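Local coordinates for protein Sam-dependent methyltransferases (Streptomyces davawensis, PDB 4D7K) that methylates the 8-amino group of 8-amino-8-demethyl-D-riboflavin twice, using S-adenosyl methionine, to make the antibiotic roseoflavin, at residues A[259-270]-A[318-326]; A[166-174]-A[331-341]. All coordinates share one frame; numbering follows the deposited sequence.

Interaction 1: residues A[259-270]-A[318-326]; sequences DADAVRLLVRIR and DLLARAGFD
The F325 ring has R270 CD over one face, in a CH-pi contact 3.9 Å from the ring centroid, while L266 O sits at its edge, 3.3 Å from F325 CE2. A bend at chi3 (-77°) lays the R322 guanidinium flat on V263 CG2, 3.5 Å from R322 CZ, with D259 CB at its edge. D259 OD2 stays 4.4 Å from R322 NH2, beyond a salt bridge, and D259 OD1 pairs instead with R311. The R270 guanidinium takes G324 O near its plane: NE donates to it over 3.2 Å, with a bent N-H...O angle of 137°. Its NH1 goes on to G274 O.

L319 is a knob in the hole formed by D259, A262, V263 and L266, its CD2 against A262 CB and its CD1 against the carboxylate end of D259, 3.4 Å from D259 OD1, with V263 CG2 looser beside it. A323 presses its methyl against the helix, with CB 3.5 Å from L266 CB, and V267 CG2 flanks it. G324, at positive phi, closes the 313-322 helix in a Schellman motif, turning the chain into strand 325-333.

The contact thus joins helix 259-270 to the end of helix 313-322, the turn after it and the start of strand 325-333; segments 259-270 and 318-322 cross at -50° on one side of the Rossmann-like sheet, where L266 and F325 both reach L281 of strand 280-285. Mainly apolar, it has D259 and R322 at the exposed end and R270 built into the packing, where the single cross-segment hydrogen bond ties it to the helix-to-strand turn.

Interaction 2: residues A[166-174]-A[331-341]; sequences FADDFLTSF and HPAGDVWAVIE
Aromatic contacts dominate. The indole of W337 is edge-on to F166 in a T-shaped pair with planes at 88°, its NE1 over the centre of the phenyl face and 3.4 Å from F166 CG. F170 lies nearly parallel to the indole but slid aside, so that its CZ meets W337 CB at 3.5 Å. Farther along, chi1 of -173° swings the F174 ring away from its own backbone N and turns its edge toward the face of H331.

Among aliphatic groups, V339 CG1 packs over one face of F174, 4.1 Å from its centroid, V339 CG2 touches the F170 edge, and A333 CB lies against F170 CD1 and D169 O.

Among polar links, only the water joining D169 OD2 to D335 N at the hairpin turn bridges the segments. Within the hairpin, H331 NE2 donates to E341 OE1 over 3.0 Å, and E341 OE1 lies 3.6 Å from F174 CE1 at the ring edge; E341 OE2 forms salt bridges with R178 and R280.

Helix 167-171 and its flanking residues pack on the hairpin mainly through F166, F170 and F174, while the buried E341 charge, probably largely offset by both arginines, may polarise H331.

How the interactions relate
Interactions 1 and 2 have centres 22 Å apart and nearest atoms about 4 Å apart, without touching. Both use strand 325-333, an edge strand of the seven-stranded mixed sheet: interaction 1 takes its beginning, interaction 2 its end and the antiparallel neighbour 337-344. Along the chain, 166-174 comes first, then 259-270, 318-326 and 331-341, so both segments of interaction 1 fall between those of interaction 2. The terminal hairpin is thus packed near its base by helices 259-270 and 313-322 and near its turn by 167-171, which precedes 181-185, the first strand of this sheet along the chain. Interaction 2 joins the start of the methyltransferase fold to its end, whereas interaction 1 ties together later elements.

Interaction 1: residues A[259-270]-A[318-326]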
loop_
_atom_site.group_PDB
_atom_site.type_symbol
_atom_site.label_atom_id
_atom_site.label_comp_id
_atom_site.label_asym_id
_atom_site.label_seq_id
_atom_site.Cartn_x
_atom_site.Cartn_y
_atom_site.Cartn_z
ATOM N N ASP A 259 32.547 1.153 -11.389
ATOM C CA ASP A 259 33.285 2.382 -11.665
ATOM C C ASP A 259 34.247 2.192 -12.829
ATOM O O ASP A 259 34.238 2.973 -13.781
ATOM C CB ASP A 259 34.052 2.848 -10.426
ATOM C CG ASP A 259 33.146 3.455 -9.373
ATOM O OD1 ASP A 259 32.017 3.857 -9.723
ATOM O OD2 ASP A 259 33.566 3.537 -8.200
ATOM N N ALA A 260 35.065 1.147 -12.747
ATOM C CA ALA A 260 36.052 0.843 -13.780
ATOM C C ALA A 260 35.403 0.640 -15.146
ATOM O O ALA A 260 35.974 1.007 -16.173
ATOM C CB ALA A 260 36.859 -0.389 -13.391
ATOM N N ASP A 261 34.209 0.056 -15.152
ATOM C CA ASP A 261 33.480 -0.182 -16.393
ATOM C C ASP A 261 32.803 1.087 -16.911
ATOM O O ASP A 261 32.824 1.359 -18.111
ATOM C CB ASP A 261 32.436 -1.284 -16.198
ATOM C CG ASP A 261 33.060 -2.631 -15.894
ATOM O OD1 ASP A 261 33.395 -3.364 -16.849
ATOM O OD2 ASP A 261 33.211 -2.960 -14.699
ATOM N N ALA A 262 32.204 1.856 -16.004
ATOM C CA ALA A 262 31.502 3.084 -16.376
ATOM C C ALA A 262 32.451 4.108 -16.984
ATOM O O ALA A 262 32.115 4.759 -17.972
ATOM C CB ALA A 262 30.790 3.682 -15.170
ATOM N N VAL A 263 33.634 4.244 -16.389
ATOM C CA VAL A 263 34.638 5.187 -16.874
ATOM C C VAL A 263 35.022 4.898 -18.327
ATOM O O VAL A 263 35.059 5.809 -19.156
ATOM C CB VAL A 263 35.911 5.161 -15.995
ATOM C CG1 VAL A 263 37.045 5.915 -16.672
ATOM C CG2 VAL A 263 35.623 5.754 -14.625
ATOM N N ARG A 264 35.291 3.631 -18.628
ATOM C CA ARG A 264 35.643 3.223 -19.986
ATOM C C ARG A 264 34.573 3.651 -20.986
ATOM O O ARG A 264 34.886 4.209 -22.038
ATOM C CB ARG A 264 35.857 1.708 -20.058
ATOM C CG ARG A 264 37.073 1.220 -19.283
ATOM C CD ARG A 264 37.428 -0.224 -19.615
ATOM N NE ARG A 264 36.399 -1.171 -19.197
ATOM C CZ ARG A 264 35.631 -1.864 -20.034
ATOM N NH1 ARG A 264 35.776 -1.721 -21.345
ATOM N NH2 ARG A 264 34.721 -2.703 -19.561
ATOM N N LEU A 265 33.312 3.396 -20.644
ATOM C CA LEU A 265 32.186 3.794 -21.483
ATOM C C LEU A 265 32.128 5.311 -21.643
ATOM O O LEU A 265 31.890 5.825 -22.735
ATOM C CB LEU A 265 30.871 3.276 -20.897
ATOM C CG LEU A 265 29.590 3.683 -21.625
ATOM C CD1 LEU A 265 29.613 3.204 -23.068
ATOM C CD2 LEU A 265 28.370 3.141 -20.900
ATOM N N LEU A 266 32.352 6.023 -20.546
ATOM C CA LEU A 266 32.330 7.478 -20.568
ATOM C C LEU A 266 33.474 8.043 -21.412
ATOM O O LEU A 266 33.308 9.056 -22.092
ATOM C CB LEU A 266 32.395 8.025 -19.143
ATOM C CG LEU A 266 31.174 7.747 -18.263
ATOM C CD1 LEU A 266 31.503 8.004 -16.802
ATOM C CD2 LEU A 266 29.990 8.593 -18.707
ATOM N N VAL A 267 34.627 7.380 -21.368
ATOM C CA VAL A 267 35.787 7.786 -22.160
ATOM C C VAL A 267 35.518 7.586 -23.652
ATOM O O VAL A 267 35.893 8.420 -24.480
ATOM C CB VAL A 267 37.063 7.003 -21.748
ATOM C CG1 VAL A 267 38.185 7.221 -22.747
ATOM C CG2 VAL A 267 37.519 7.415 -20.358
ATOM N N ARG A 268 34.857 6.483 -23.986
ATOM C CA ARG A 268 34.495 6.184 -25.368
ATOM C C ARG A 268 33.490 7.191 -25.921
ATOM O O ARG A 268 33.565 7.577 -27.087
ATOM C CB ARG A 268 33.931 4.767 -25.475
ATOM C CG ARG A 268 34.993 3.684 -25.542
ATOM C CD ARG A 268 35.710 3.692 -26.886
ATOM N NE ARG A 268 34.805 3.384 -27.992
ATOM C CZ ARG A 268 34.325 4.285 -28.844
ATOM N NH1 ARG A 268 34.668 5.562 -28.727
ATOM N NH2 ARG A 268 33.505 3.908 -29.817
ATOM N N ILE A 269 32.549 7.610 -25.085
ATOM C CA ILE A 269 31.606 8.650 -25.478
ATOM C C ILE A 269 32.356 9.960 -25.688
ATOM O O ILE A 269 32.122 10.673 -26.663
ATOM C CB ILE A 269 30.498 8.843 -24.425
ATOM C CG1 ILE A 269 29.654 7.571 -24.307
ATOM C CG2 ILE A 269 29.614 10.036 -24.780
ATOM C CD1 ILE A 269 28.622 7.624 -23.203
ATOM N N ARG A 270 33.280 10.249 -24.777
ATOM C CA ARG A 270 34.039 11.495 -24.802
ATOM C C ARG A 270 34.783 11.727 -26.117
ATOM O O ARG A 270 34.827 12.850 -26.622
ATOM C CB ARG A 270 35.034 11.522 -23.640
ATOM C CG ARG A 270 35.923 12.752 -23.613
ATOM C CD ARG A 270 35.114 14.035 -23.469
ATOM N NE ARG A 270 35.971 15.211 -23.574
ATOM C CZ ARG A 270 36.232 15.847 -24.712
ATOM N NH1 ARG A 270 35.688 15.428 -25.848
ATOM N NH2 ARG A 270 37.031 16.905 -24.715
ATOM N N ASP A 318 33.627 12.815 -9.699
ATOM C CA ASP A 318 34.831 11.987 -9.677
ATOM C C ASP A 318 34.866 11.018 -10.855
ATOM O O ASP A 318 35.915 10.795 -11.458
ATOM C CB ASP A 318 34.918 11.216 -8.354
ATOM C CG ASP A 318 36.317 10.698 -8.064
ATOM O OD1 ASP A 318 36.904 10.022 -8.935
ATOM O OD2 ASP A 318 36.835 10.978 -6.962
ATOM N N LEU A 319 33.712 10.445 -11.178
ATOM C CA LEU A 319 33.609 9.524 -12.300
ATOM C C LEU A 319 33.867 10.255 -13.615
ATOM O O LEU A 319 34.711 9.842 -14.412
ATOM C CB LEU A 319 32.233 8.856 -12.317
ATOM C CG LEU A 319 32.200 7.351 -12.591
ATOM C CD1 LEU A 319 32.913 6.603 -11.478
ATOM C CD2 LEU A 319 30.770 6.854 -12.741
ATOM N N LEU A 320 33.144 11.350 -13.827
ATOM C CA LEU A 320 33.257 12.134 -15.054
ATOM C C LEU A 320 34.630 12.780 -15.204
ATOM O O LEU A 320 35.090 13.017 -16.322
ATOM C CB LEU A 320 32.169 13.210 -15.095
ATOM C CG LEU A 320 30.741 12.683 -15.248
ATOM C CD1 LEU A 320 29.729 13.717 -14.774
ATOM C CD2 LEU A 320 30.465 12.279 -16.687
ATOM N N ALA A 321 35.278 13.066 -14.077
ATOM C CA ALA A 321 36.608 13.668 -14.089
ATOM C C ALA A 321 37.617 12.738 -14.750
ATOM O O ALA A 321 38.459 13.173 -15.534
ATOM C CB ALA A 321 37.055 14.018 -12.669
ATOM N N ARG A 322 37.521 11.452 -14.431
ATOM C CA ARG A 322 38.423 10.452 -14.991
ATOM C C ARG A 322 38.180 10.231 -16.485
ATOM O O ARG A 322 39.026 9.670 -17.184
ATOM C CB ARG A 322 38.282 9.127 -14.236
ATOM C CG ARG A 322 38.737 9.188 -12.782
ATOM C CD ARG A 322 38.818 7.797 -12.165
ATOM N NE ARG A 322 37.507 7.264 -11.804
ATOM C CZ ARG A 322 37.277 5.991 -11.494
ATOM N NH1 ARG A 322 38.267 5.111 -11.514
ATOM N NH2 ARG A 322 36.053 5.595 -11.174
ATOM N N ALA A 323 37.025 10.676 -16.971
ATOM C CA ALA A 323 36.677 10.518 -18.379
ATOM C C ALA A 323 36.791 11.833 -19.150
ATOM O O ALA A 323 36.520 11.881 -20.351
ATOM C CB ALA A 323 35.277 9.949 -18.511
ATOM N N GLY A 324 37.188 12.896 -18.460
ATOM C CA GLY A 324 37.366 14.188 -19.097
ATOM C C GLY A 324 36.068 14.937 -19.342
ATOM O O GLY A 324 35.902 15.584 -20.377
ATOM N N PHE A 325 35.146 14.851 -18.389
ATOM C CA PHE A 325 33.888 15.587 -18.474
ATOM C C PHE A 325 33.728 16.585 -17.331
ATOM O O PHE A 325 34.294 16.406 -16.254
ATOM C CB PHE A 325 32.699 14.627 -18.473
ATOM C CG PHE A 325 32.418 13.999 -19.805
ATOM C CD1 PHE A 325 31.852 14.742 -20.827
ATOM C CD2 PHE A 325 32.695 12.661 -20.029
ATOM C CE1 PHE A 325 31.580 14.165 -22.054
ATOM C CE2 PHE A 325 32.427 12.078 -21.255
ATOM C CZ PHE A 325 31.868 12.832 -22.268
ATOM N N ASP A 326 32.942 17.629 -17.576
ATOM C CA ASP A 326 32.600 18.601 -16.545
ATOM C C ASP A 326 31.092 18.763 -16.433
ATOM O O ASP A 326 30.399 18.898 -17.440
ATOM C CB ASP A 326 33.244 19.955 -16.838
ATOM C CG ASP A 326 34.500 20.187 -16.031
ATOM O OD1 ASP A 326 34.564 19.688 -14.888
ATOM O OD2 ASP A 326 35.419 20.865 -16.538
#

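Interaction 2: residues A[166-174]-A[331-341]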
loop_
_atom_site.group_PDB
_atom_site.type_symbol
_atom_site.label_atom_id
_atom_site.label_comp_id
_atom_site.label_asym_id
_atom_site.label_seq_id
_atom_site.Cartn_x
_atom_site.Cartn_y
_atom_site.Cartn_z
ATOM N N PHE A 166 6.502 9.755 -16.757
ATOM C CA PHE A 166 7.478 10.798 -16.448
ATOM C C PHE A 166 8.005 11.513 -17.690
ATOM O O PHE A 166 8.932 12.319 -17.595
ATOM C CB PHE A 166 8.664 10.213 -15.673
ATOM C CG PHE A 166 8.356 9.884 -14.242
ATOM C CD1 PHE A 166 8.140 10.892 -13.315
ATOM C CD2 PHE A 166 8.306 8.566 -13.815
ATOM C CE1 PHE A 166 7.863 10.591 -11.992
ATOM C CE2 PHE A 166 8.032 8.258 -12.496
ATOM C CZ PHE A 166 7.811 9.272 -11.582
ATOM N N ALA A 167 7.416 11.221 -18.846
ATOM C CA ALA A 167 7.909 11.760 -20.115
ATOM C C ALA A 167 7.933 13.291 -20.140
ATOM O O ALA A 167 8.960 13.896 -20.456
ATOM C CB ALA A 167 7.071 11.230 -21.275
ATOM N N ASP A 168 6.811 13.915 -19.804
ATOM C CA ASP A 168 6.722 15.372 -19.836
ATOM C C ASP A 168 7.713 16.034 -18.878
ATOM O O ASP A 168 8.242 17.105 -19.173
ATOM C CB ASP A 168 5.299 15.827 -19.514
ATOM C CG ASP A 168 4.308 15.433 -20.589
ATOM O OD1 ASP A 168 4.723 15.307 -21.761
ATOM O OD2 ASP A 168 3.116 15.249 -20.265
ATOM N N ASP A 169 7.969 15.387 -17.744
ATOM C CA ASP A 169 8.875 15.926 -16.735
ATOM C C ASP A 169 10.270 16.205 -17.297
ATOM O O ASP A 169 10.928 17.158 -16.885
ATOM C CB ASP A 169 8.975 14.973 -15.540
ATOM C CG ASP A 169 7.786 15.087 -14.599
ATOM O OD1 ASP A 169 7.099 16.129 -14.627
ATOM O OD2 ASP A 169 7.538 14.139 -13.825
ATOM N N PHE A 170 10.717 15.378 -18.236
ATOM C CA PHE A 170 12.003 15.603 -18.885
ATOM C C PHE A 170 11.896 16.682 -19.952
ATOM O O PHE A 170 12.701 17.611 -19.990
ATOM C CB PHE A 170 12.540 14.311 -19.509
ATOM C CG PHE A 170 13.035 13.316 -18.502
ATOM C CD1 PHE A 170 14.211 13.542 -17.808
ATOM C CD2 PHE A 170 12.323 12.155 -18.247
ATOM C CE1 PHE A 170 14.666 12.628 -16.876
ATOM C CE2 PHE A 170 12.774 11.239 -17.317
ATOM C CZ PHE A 170 13.946 11.473 -16.634
ATOM N N LEU A 171 10.889 16.555 -20.810
ATOM C CA LEU A 171 10.770 17.407 -21.990
ATOM C C LEU A 171 10.422 18.856 -21.666
ATOM O O LEU A 171 10.514 19.723 -22.532
ATOM C CB LEU A 171 9.725 16.833 -22.948
ATOM C CG LEU A 171 10.094 15.479 -23.552
ATOM C CD1 LEU A 171 9.010 14.989 -24.508
ATOM C CD2 LEU A 171 11.442 15.571 -24.251
ATOM N N THR A 172 10.029 19.120 -20.425
ATOM C CA THR A 172 9.682 20.478 -20.025
ATOM C C THR A 172 10.703 21.079 -19.069
ATOM O O THR A 172 10.592 22.241 -18.694
ATOM C CB THR A 172 8.296 20.537 -19.355
ATOM O OG1 THR A 172 8.321 19.783 -18.137
ATOM C CG2 THR A 172 7.227 19.978 -20.286
ATOM N N SER A 173 11.698 20.289 -18.677
ATOM C CA SER A 173 12.658 20.735 -17.672
ATOM C C SER A 173 14.040 20.996 -18.266
ATOM O O SER A 173 14.894 21.606 -17.620
ATOM C CB SER A 173 12.763 19.705 -16.548
ATOM O OG SER A 173 11.493 19.459 -15.968
ATOM N N PHE A 174 14.257 20.526 -19.491
ATOM C CA PHE A 174 15.526 20.742 -20.174
ATOM C C PHE A 174 15.285 21.142 -21.625
ATOM O O PHE A 174 14.282 20.755 -22.224
ATOM C CB PHE A 174 16.402 19.486 -20.106
ATOM C CG PHE A 174 17.792 19.687 -20.645
ATOM C CD1 PHE A 174 18.752 20.352 -19.895
ATOM C CD2 PHE A 174 18.139 19.212 -21.902
ATOM C CE1 PHE A 174 20.030 20.542 -20.387
ATOM C CE2 PHE A 174 19.416 19.397 -22.403
ATOM C CZ PHE A 174 20.363 20.061 -21.643
ATOM N N HIS A 331 19.925 19.599 -13.713
ATOM C CA HIS A 331 18.610 20.223 -13.804
ATOM C C HIS A 331 17.519 19.285 -13.314
ATOM O O HIS A 331 17.389 18.170 -13.814
ATOM C CB HIS A 331 18.318 20.651 -15.240
ATOM C CG HIS A 331 19.454 21.361 -15.903
ATOM N ND1 HIS A 331 19.513 22.736 -16.008
ATOM C CD2 HIS A 331 20.574 20.892 -16.501
ATOM C CE1 HIS A 331 20.621 23.080 -16.641
ATOM N NE2 HIS A 331 21.283 21.979 -16.950
ATOM N N PRO A 332 16.730 19.740 -12.332
ATOM C CA PRO A 332 15.610 18.960 -11.796
ATOM C C PRO A 332 14.546 18.681 -12.858
ATOM O O PRO A 332 14.104 19.606 -13.540
ATOM C CB PRO A 332 15.045 19.860 -10.689
ATOM C CG PRO A 332 16.144 20.820 -10.368
ATOM C CD PRO A 332 16.881 21.032 -11.648
ATOM N N ALA A 333 14.155 17.419 -12.991
ATOM C CA ALA A 333 13.109 17.025 -13.929
ATOM C C ALA A 333 11.950 16.404 -13.160
ATOM O O ALA A 333 11.764 15.188 -13.175
ATOM C CB ALA A 333 13.655 16.051 -14.970
ATOM N N GLY A 334 11.181 17.247 -12.480
ATOM C CA GLY A 334 10.144 16.770 -11.586
ATOM C C GLY A 334 10.716 16.508 -10.204
ATOM O O GLY A 334 11.772 17.032 -9.854
ATOM N N ASP A 335 10.035 15.677 -9.423
ATOM C CA ASP A 335 10.423 15.474 -8.035
ATOM C C ASP A 335 11.263 14.221 -7.828
ATOM O O ASP A 335 11.550 13.835 -6.694
ATOM C CB ASP A 335 9.179 15.416 -7.153
ATOM C CG ASP A 335 8.452 16.744 -7.088
ATOM O OD1 ASP A 335 9.124 17.797 -7.185
ATOM O OD2 ASP A 335 7.213 16.736 -6.941
ATOM N N VAL A 336 11.661 13.581 -8.921
ATOM C CA VAL A 336 12.491 12.393 -8.819
ATOM C C VAL A 336 13.751 12.520 -9.649
ATOM O O VAL A 336 14.866 12.510 -9.126
ATOM C CB VAL A 336 11.743 11.136 -9.277
ATOM C CG1 VAL A 336 12.654 9.922 -9.169
ATOM C CG2 VAL A 336 10.484 10.943 -8.460
ATOM N N TRP A 337 13.553 12.643 -10.954
ATOM C CA TRP A 337 14.642 12.550 -11.907
ATOM C C TRP A 337 15.307 13.894 -12.157
ATOM O O TRP A 337 14.789 14.945 -11.782
ATOM C CB TRP A 337 14.128 11.966 -13.223
ATOM C CG TRP A 337 13.280 10.753 -13.025
ATOM C CD1 TRP A 337 11.935 10.651 -13.229
ATOM C CD2 TRP A 337 13.713 9.466 -12.564
ATOM N NE1 TRP A 337 11.505 9.381 -12.932
ATOM C CE2 TRP A 337 12.579 8.632 -12.519
ATOM C CE3 TRP A 337 14.953 8.937 -12.187
ATOM C CZ2 TRP A 337 12.642 7.301 -12.110
ATOM C CZ3 TRP A 337 15.015 7.613 -11.780
ATOM C CH2 TRP A 337 13.867 6.810 -11.747
ATOM N N ALA A 338 16.467 13.843 -12.794
ATOM C CA ALA A 338 17.214 15.043 -13.115
ATOM C C ALA A 338 17.986 14.843 -14.408
ATOM O O ALA A 338 18.312 13.715 -14.777
ATOM C CB ALA A 338 18.159 15.400 -11.979
ATOM N N VAL A 339 18.271 15.937 -15.101
ATOM C CA VAL A 339 19.133 15.865 -16.265
ATOM C C VAL A 339 20.515 16.398 -15.914
ATOM O O VAL A 339 20.687 17.593 -15.675
ATOM C CB VAL A 339 18.561 16.650 -17.451
ATOM C CG1 VAL A 339 19.543 16.639 -18.613
ATOM C CG2 VAL A 339 17.234 16.056 -17.875
ATOM N N ILE A 340 21.491 15.498 -15.861
ATOM C CA ILE A 340 22.871 15.884 -15.612
ATOM C C ILE A 340 23.511 16.328 -16.917
ATOM O O ILE A 340 23.796 15.508 -17.781
ATOM C CB ILE A 340 23.693 14.729 -15.005
ATOM C CG1 ILE A 340 23.011 14.187 -13.747
ATOM C CG2 ILE A 340 25.111 15.189 -14.685
ATOM C CD1 ILE A 340 23.753 13.030 -13.098
ATOM N N GLU A 341 23.721 17.630 -17.068
ATOM C CA GLU A 341 24.330 18.150 -18.285
ATOM C C GLU A 341 25.850 18.154 -18.162
ATOM O O GLU A 341 26.407 18.828 -17.294
ATOM C CB GLU A 341 23.812 19.556 -18.585
ATOM C CG GLU A 341 24.308 20.122 -19.899
ATOM C CD GLU A 341 23.943 21.582 -20.077
ATOM O OE1 GLU A 341 23.107 22.083 -19.298
ATOM O OE2 GLU A 341 24.497 22.228 -20.991
HETATM O O HOH W 1 7.716 14.497 -10.778
#